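Local atomic coordinates of M157 (PDB entry 2NYK), a protein that serves as a mouse cytomegalovirus ligand for Ly49 natural killer cell receptors and has an MHC class I-like fold. Residues D77-R82 / V99-L104; C112-T117 / T126-K131. The protein carries 1 engineered substitution. All coordinates share one frame; numbering follows the deposited sequence.

Overall arrangement
Interactions 1 and 2 lie side by side in the MHC class I-like platform, their centres about 10 Å apart, and share one antiparallel sheet. Interaction 1 sets helix 71-90 over strand 96-106; interaction 2 joins the next strand, 109-118, to strand 122-128 at the border of that sheet. The two inner strands are consecutive in the chain and link the contacts directly. A disulfide connects Cys103 SG to Cys112 SG at 2.1 Å, and Arg100 N probably donates a hydrogen bond to Tyr115 O at 2.7 Å. Side chains meet as well: Arg82 NH1 packs 3.2 Å from His116 NE2, so the helix reaches both strands.

Interaction 1 of 2, residues D77-R82 / V99-L104; sequences DIQKMR and VRYACL
Gln79 and Val99 mark the closest backbone approach, 7.7 Å from CA to CA, where helical segment 77-82 runs over strand segment 99-104. The axes of the two segments approach to 10.3 Å, and their N-to-C directions differ by 148°, which makes the pair roughly antiparallel. This is the helix-on-sheet layer of an MHC class I-like platform, and side chains span the gap. The Gln79 chain bends at chi2 and carries its amide to the Tyr101 ring, CD lying 3.7 Å from CE1; amide and ring are inclined to each other, neither parallel nor perpendicular. Nearer the backbone, Gln79 CB touches Val99 CG1 at 4.1 Å. One turn on, Arg82 has CG anti to the backbone N (chi1 180°) and extends as far as NE, which brings its guanidinium back beside Gln79. There NH1 donates to a lone pair of Gln79 OE1 (2.9 Å, N-H...O 151°), nearly within the guanidinium plane, and this bond fixes which way the amide is turned. Tyr101 also meets Phe75 edge-to-face and packs on Ile153 of helix 148-154. A water accepts from Arg82 NH1 at 3.1 Å and meets Tyr101 OH at 2.5 Å, a separation short enough to be doubtful.

Interaction 2 of 2, residues C112-T117 / T126-K131; sequences CDVYHT and TGQTGK
The beta hairpin of strands 109-118 and 122-128 holds this contact near its open end, where Cys112 and Gln128 form an antiparallel hydrogen-bonded pair. Cys112 N donates to Gln128 O at 2.8 Å. The return bond, from Gln128 N to Cys112 O, is weak: its length of 3.0 Å is ordinary, but the N-H...O angle is only 135°. The distortion fits the path of segment 126-131, which turns a corner at Gly127, a residue with positive phi.

Register supplies independent evidence for this irregularity. Val114 bonds through its backbone to Tyr125, which sets Asp113 opposite Thr126, their CA atoms 4.2 Å apart; Cys112 is then faced by both Gly127 and Gln128. One residue is therefore extra on the outermost strand of the platform sheet, as in a beta bulge.

A side chain takes up the amide turned out by this corner. Asp113 has CG anti to its carbonyl carbon and beside its own N (chi1 -62°), an orientation that swings the carboxylate across to the neighbouring strand. OD1 then accepts from Gly127 N at 3.0 Å with a nearly straight N-H...O angle of 163°, the donor arriving almost end-on to the CG-OD1 bond. The same oxygen rests against Thr126, 3.4 Å from its CB.

Cys112, Val114 and Gln128 all pack on Thr150 of helix 148-154. Gln128 lies with CB only 3.3 Å from Cys112 O, then bends at chi2 so that its amide leads away from the strand. Val114 crosses the Gln128 chain at about a right angle, meeting it through CG2, 4.0 Å from Gln128 CG.

Interaction 1 of 2, residues D77-R82 / V99-L104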
loop_
_atom_site.group_PDB
_atom_site.type_symbol
_atom_site.label_atom_id
_atom_site.label_comp_id
_atom_site.label_asym_id
_atom_site.label_seq_id
_atom_site.Cartn_x
_atom_site.Cartn_y
_atom_site.Cartn_z
ATOM N N ASP A 77 16.921 2.660 4.920
ATOM C CA ASP A 77 18.339 2.300 4.785
ATOM C C ASP A 77 18.931 1.914 6.134
ATOM O O ASP A 77 19.579 0.897 6.257
ATOM C CB ASP A 77 19.127 3.470 4.165
ATOM C CG ASP A 77 20.533 3.070 3.742
ATOM O OD1 ASP A 77 21.446 3.920 3.824
ATOM O OD2 ASP A 77 20.731 1.912 3.338
ATOM N N ILE A 78 18.676 2.725 7.148
ATOM C CA ILE A 78 19.104 2.431 8.507
ATOM C C ILE A 78 18.502 1.122 9.050
ATOM O O ILE A 78 19.219 0.319 9.647
ATOM C CB ILE A 78 18.783 3.595 9.464
ATOM C CG1 ILE A 78 19.639 4.830 9.111
ATOM C CG2 ILE A 78 18.985 3.153 10.913
ATOM C CD1 ILE A 78 19.399 6.037 10.020
ATOM N N GLN A 79 17.198 0.915 8.853
ATOM C CA GLN A 79 16.567 -0.349 9.253
ATOM C C GLN A 79 17.185 -1.539 8.511
ATOM O O GLN A 79 17.491 -2.563 9.118
ATOM C CB GLN A 79 15.042 -0.309 9.008
ATOM C CG GLN A 79 14.263 0.692 9.876
ATOM C CD GLN A 79 14.446 0.475 11.372
ATOM O OE1 GLN A 79 14.657 -0.646 11.830
ATOM N NE2 GLN A 79 14.362 1.555 12.142
ATOM N N LYS A 80 17.381 -1.409 7.206
ATOM C CA LYS A 80 18.034 -2.471 6.460
ATOM C C LYS A 80 19.402 -2.835 7.054
ATOM O O LYS A 80 19.667 -4.011 7.295
ATOM C CB LYS A 80 18.153 -2.128 4.978
ATOM C CG LYS A 80 18.304 -3.372 4.122
ATOM C CD LYS A 80 18.473 -3.067 2.647
ATOM C CE LYS A 80 19.883 -2.621 2.343
ATOM N NZ LYS A 80 20.097 -2.468 0.882
ATOM N N MET A 81 20.248 -1.838 7.310
ATOM C CA MET A 81 21.582 -2.088 7.884
ATOM C C MET A 81 21.483 -2.756 9.247
ATOM O O MET A 81 22.237 -3.687 9.547
ATOM C CB MET A 81 22.391 -0.792 7.997
ATOM C CG MET A 81 22.698 -0.162 6.650
ATOM S SD MET A 81 23.795 1.264 6.710
ATOM C CE MET A 81 22.786 2.493 7.536
ATOM N N ARG A 82 20.538 -2.277 10.050
ATOM C CA ARG A 82 20.244 -2.836 11.360
ATOM C C ARG A 82 19.881 -4.315 11.300
ATOM O O ARG A 82 20.383 -5.108 12.105
ATOM C CB ARG A 82 19.095 -2.065 11.988
ATOM C CG ARG A 82 18.675 -2.536 13.341
ATOM C CD ARG A 82 17.326 -1.958 13.634
ATOM N NE ARG A 82 16.873 -2.258 14.979
ATOM C CZ ARG A 82 15.595 -2.262 15.343
ATOM N NH1 ARG A 82 14.641 -1.977 14.452
ATOM N NH2 ARG A 82 15.272 -2.554 16.600
ATOM N N VAL A 99 11.025 -6.066 9.310
ATOM C CA VAL A 99 10.554 -5.056 10.254
ATOM C C VAL A 99 9.513 -4.184 9.558
ATOM O O VAL A 99 9.674 -3.852 8.385
ATOM C CB VAL A 99 11.710 -4.213 10.857
ATOM C CG1 VAL A 99 12.498 -3.433 9.752
ATOM C CG2 VAL A 99 11.199 -3.254 11.926
ATOM N N ARG A 100 8.451 -3.827 10.283
ATOM C CA ARG A 100 7.402 -2.963 9.749
ATOM C C ARG A 100 6.987 -1.882 10.747
ATOM O O ARG A 100 6.587 -2.199 11.860
ATOM C CB ARG A 100 6.170 -3.805 9.385
ATOM C CG ARG A 100 5.012 -3.016 8.744
ATOM C CD ARG A 100 3.794 -3.970 8.549
ATOM N NE ARG A 100 2.607 -3.284 8.016
ATOM C CZ ARG A 100 2.471 -2.862 6.751
ATOM N NH1 ARG A 100 3.445 -3.035 5.865
ATOM N NH2 ARG A 100 1.359 -2.250 6.364
ATOM N N TYR A 101 7.079 -0.618 10.338
ATOM C CA TYR A 101 6.618 0.492 11.169
ATOM C C TYR A 101 5.316 0.955 10.561
ATOM O O TYR A 101 5.291 1.425 9.415
ATOM C CB TYR A 101 7.614 1.644 11.169
ATOM C CG TYR A 101 8.846 1.418 12.036
ATOM C CD1 TYR A 101 9.815 0.481 11.681
ATOM C CD2 TYR A 101 9.016 2.130 13.226
ATOM C CE1 TYR A 101 10.936 0.252 12.488
ATOM C CE2 TYR A 101 10.145 1.914 14.043
ATOM C CZ TYR A 101 11.084 0.982 13.658
ATOM O OH TYR A 101 12.190 0.764 14.452
ATOM N N ALA A 102 4.236 0.792 11.306
ATOM C CA ALA A 102 2.925 1.219 10.849
ATOM C C ALA A 102 2.587 2.453 11.677
ATOM O O ALA A 102 2.279 2.357 12.891
ATOM C CB ALA A 102 1.918 0.095 11.061
ATOM N N CYS A 103 2.672 3.612 11.027
ATOM C CA CYS A 103 2.607 4.900 11.727
ATOM C C CYS A 103 1.377 5.734 11.359
ATOM O O CYS A 103 1.041 5.870 10.178
ATOM C CB CYS A 103 3.871 5.715 11.434
ATOM S SG CYS A 103 5.394 4.892 11.906
ATOM N N LEU A 104 0.736 6.290 12.380
ATOM C CA LEU A 104 -0.377 7.192 12.208
ATOM C C LEU A 104 0.113 8.608 12.421
ATOM O O LEU A 104 0.683 8.908 13.464
ATOM C CB LEU A 104 -1.475 6.878 13.232
ATOM C CG LEU A 104 -2.661 7.844 13.392
ATOM C CD1 LEU A 104 -3.520 7.956 12.126
ATOM C CD2 LEU A 104 -3.528 7.410 14.579
HETATM O O HOH W 1 12.407 -0.942 16.329
#

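Interaction 2 of 2, residues C112-T117 / T126-K131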
loop_
_atom_site.group_PDB
_atom_site.type_symbol
_atom_site.label_atom_id
_atom_site.label_comp_id
_atom_site.label_asym_id
_atom_site.label_seq_id
_atom_site.Cartn_x
_atom_site.Cartn_y
_atom_site.Cartn_z
ATOM N N CYS A 112 3.272 4.792 16.235
ATOM C CA CYS A 112 3.670 3.673 15.374
ATOM C C CYS A 112 3.560 2.353 16.095
ATOM O O CYS A 112 3.914 2.239 17.270
ATOM C CB CYS A 112 5.107 3.818 14.832
ATOM S SG CYS A 112 5.499 5.349 13.934
ATOM N N ASP A 113 3.070 1.348 15.379
ATOM C CA ASP A 113 3.122 -0.024 15.856
ATOM C C ASP A 113 4.286 -0.601 15.105
ATOM O O ASP A 113 4.390 -0.433 13.894
ATOM C CB ASP A 113 1.845 -0.778 15.532
ATOM C CG ASP A 113 0.609 -0.167 16.199
ATOM O OD1 ASP A 113 0.677 0.258 17.369
ATOM O OD2 ASP A 113 -0.443 -0.117 15.532
ATOM N N VAL A 114 5.191 -1.241 15.823
ATOM C CA VAL A 114 6.410 -1.748 15.211
ATOM C C VAL A 114 6.437 -3.283 15.243
ATOM O O VAL A 114 6.334 -3.879 16.311
ATOM C CB VAL A 114 7.650 -1.179 15.927
ATOM C CG1 VAL A 114 8.931 -1.656 15.238
ATOM C CG2 VAL A 114 7.568 0.371 15.985
ATOM N N TYR A 115 6.588 -3.913 14.074
ATOM C CA TYR A 115 6.548 -5.369 13.990
ATOM C C TYR A 115 7.866 -5.906 13.484
ATOM O O TYR A 115 8.409 -5.396 12.500
ATOM C CB TYR A 115 5.432 -5.812 13.044
ATOM C CG TYR A 115 4.086 -5.261 13.408
ATOM C CD1 TYR A 115 3.293 -5.900 14.360
ATOM C CD2 TYR A 115 3.598 -4.099 12.810
ATOM C CE1 TYR A 115 2.027 -5.396 14.711
ATOM C CE2 TYR A 115 2.323 -3.584 13.157
ATOM C CZ TYR A 115 1.557 -4.240 14.116
ATOM O OH TYR A 115 0.302 -3.762 14.469
ATOM N N HIS A 116 8.374 -6.932 14.160
ATOM C CA HIS A 116 9.564 -7.653 13.746
ATOM C C HIS A 116 9.153 -9.104 13.559
ATOM O O HIS A 116 8.410 -9.643 14.380
ATOM C CB HIS A 116 10.650 -7.578 14.825
ATOM C CG HIS A 116 11.311 -6.241 14.931
ATOM N ND1 HIS A 116 10.778 -5.204 15.663
ATOM C CD2 HIS A 116 12.469 -5.773 14.404
ATOM C CE1 HIS A 116 11.567 -4.149 15.570
ATOM N NE2 HIS A 116 12.604 -4.471 14.815
ATOM N N THR A 117 9.620 -9.727 12.478
ATOM C CA THR A 117 9.273 -11.119 12.196
ATOM C C THR A 117 10.496 -11.891 11.733
ATOM O O THR A 117 11.241 -11.438 10.844
ATOM C CB THR A 117 8.186 -11.242 11.123
ATOM O OG1 THR A 117 7.029 -10.522 11.546
ATOM C CG2 THR A 117 7.801 -12.705 10.916
ATOM N N THR A 126 3.497 -1.980 20.272
ATOM C CA THR A 126 2.381 -1.152 19.854
ATOM C C THR A 126 2.366 0.168 20.609
ATOM O O THR A 126 2.910 0.261 21.699
ATOM C CB THR A 126 1.028 -1.873 20.054
ATOM O OG1 THR A 126 0.834 -2.131 21.451
ATOM C CG2 THR A 126 1.003 -3.190 19.286
ATOM N N GLY A 127 1.757 1.187 20.005
ATOM C CA GLY A 127 1.549 2.479 20.667
ATOM C C GLY A 127 2.814 3.281 20.947
ATOM O O GLY A 127 2.826 4.081 21.868
ATOM N N GLN A 128 3.883 3.052 20.171
ATOM C CA GLN A 128 5.129 3.837 20.279
ATOM C C GLN A 128 4.870 5.276 19.838
ATOM O O GLN A 128 4.207 5.513 18.823
ATOM C CB GLN A 128 6.252 3.267 19.407
ATOM C CG GLN A 128 6.572 1.796 19.590
ATOM C CD GLN A 128 7.118 1.491 20.947
ATOM O OE1 GLN A 128 6.376 1.434 21.937
ATOM N NE2 GLN A 128 8.434 1.295 21.020
ATOM N N THR A 129 5.393 6.230 20.597
ATOM C CA THR A 129 5.167 7.647 20.302
ATOM C C THR A 129 6.496 8.344 20.004
ATOM O O THR A 129 6.527 9.497 19.565
ATOM C CB THR A 129 4.435 8.343 21.461
ATOM O OG1 THR A 129 5.144 8.088 22.678
ATOM C CG2 THR A 129 3.009 7.814 21.604
ATOM N N GLY A 130 7.595 7.622 20.227
ATOM C CA GLY A 130 8.945 8.168 20.073
ATOM C C GLY A 130 9.272 9.353 20.979
ATOM O O GLY A 130 10.051 10.240 20.596
ATOM N N LYS A 131 8.682 9.374 22.175
ATOM C CA LYS A 131 8.904 10.467 23.136
ATOM C C LYS A 131 9.481 9.959 24.455
ATOM O O LYS A 131 10.696 10.025 24.667
ATOM C CB LYS A 131 7.617 11.268 23.388
ATOM C CG LYS A 131 6.444 10.437 23.932
ATOM C CD LYS A 131 5.205 11.278 24.257
ATOM C CE LYS A 131 4.475 11.765 23.001
ATOM N NZ LYS A 131 5.239 12.828 22.269
#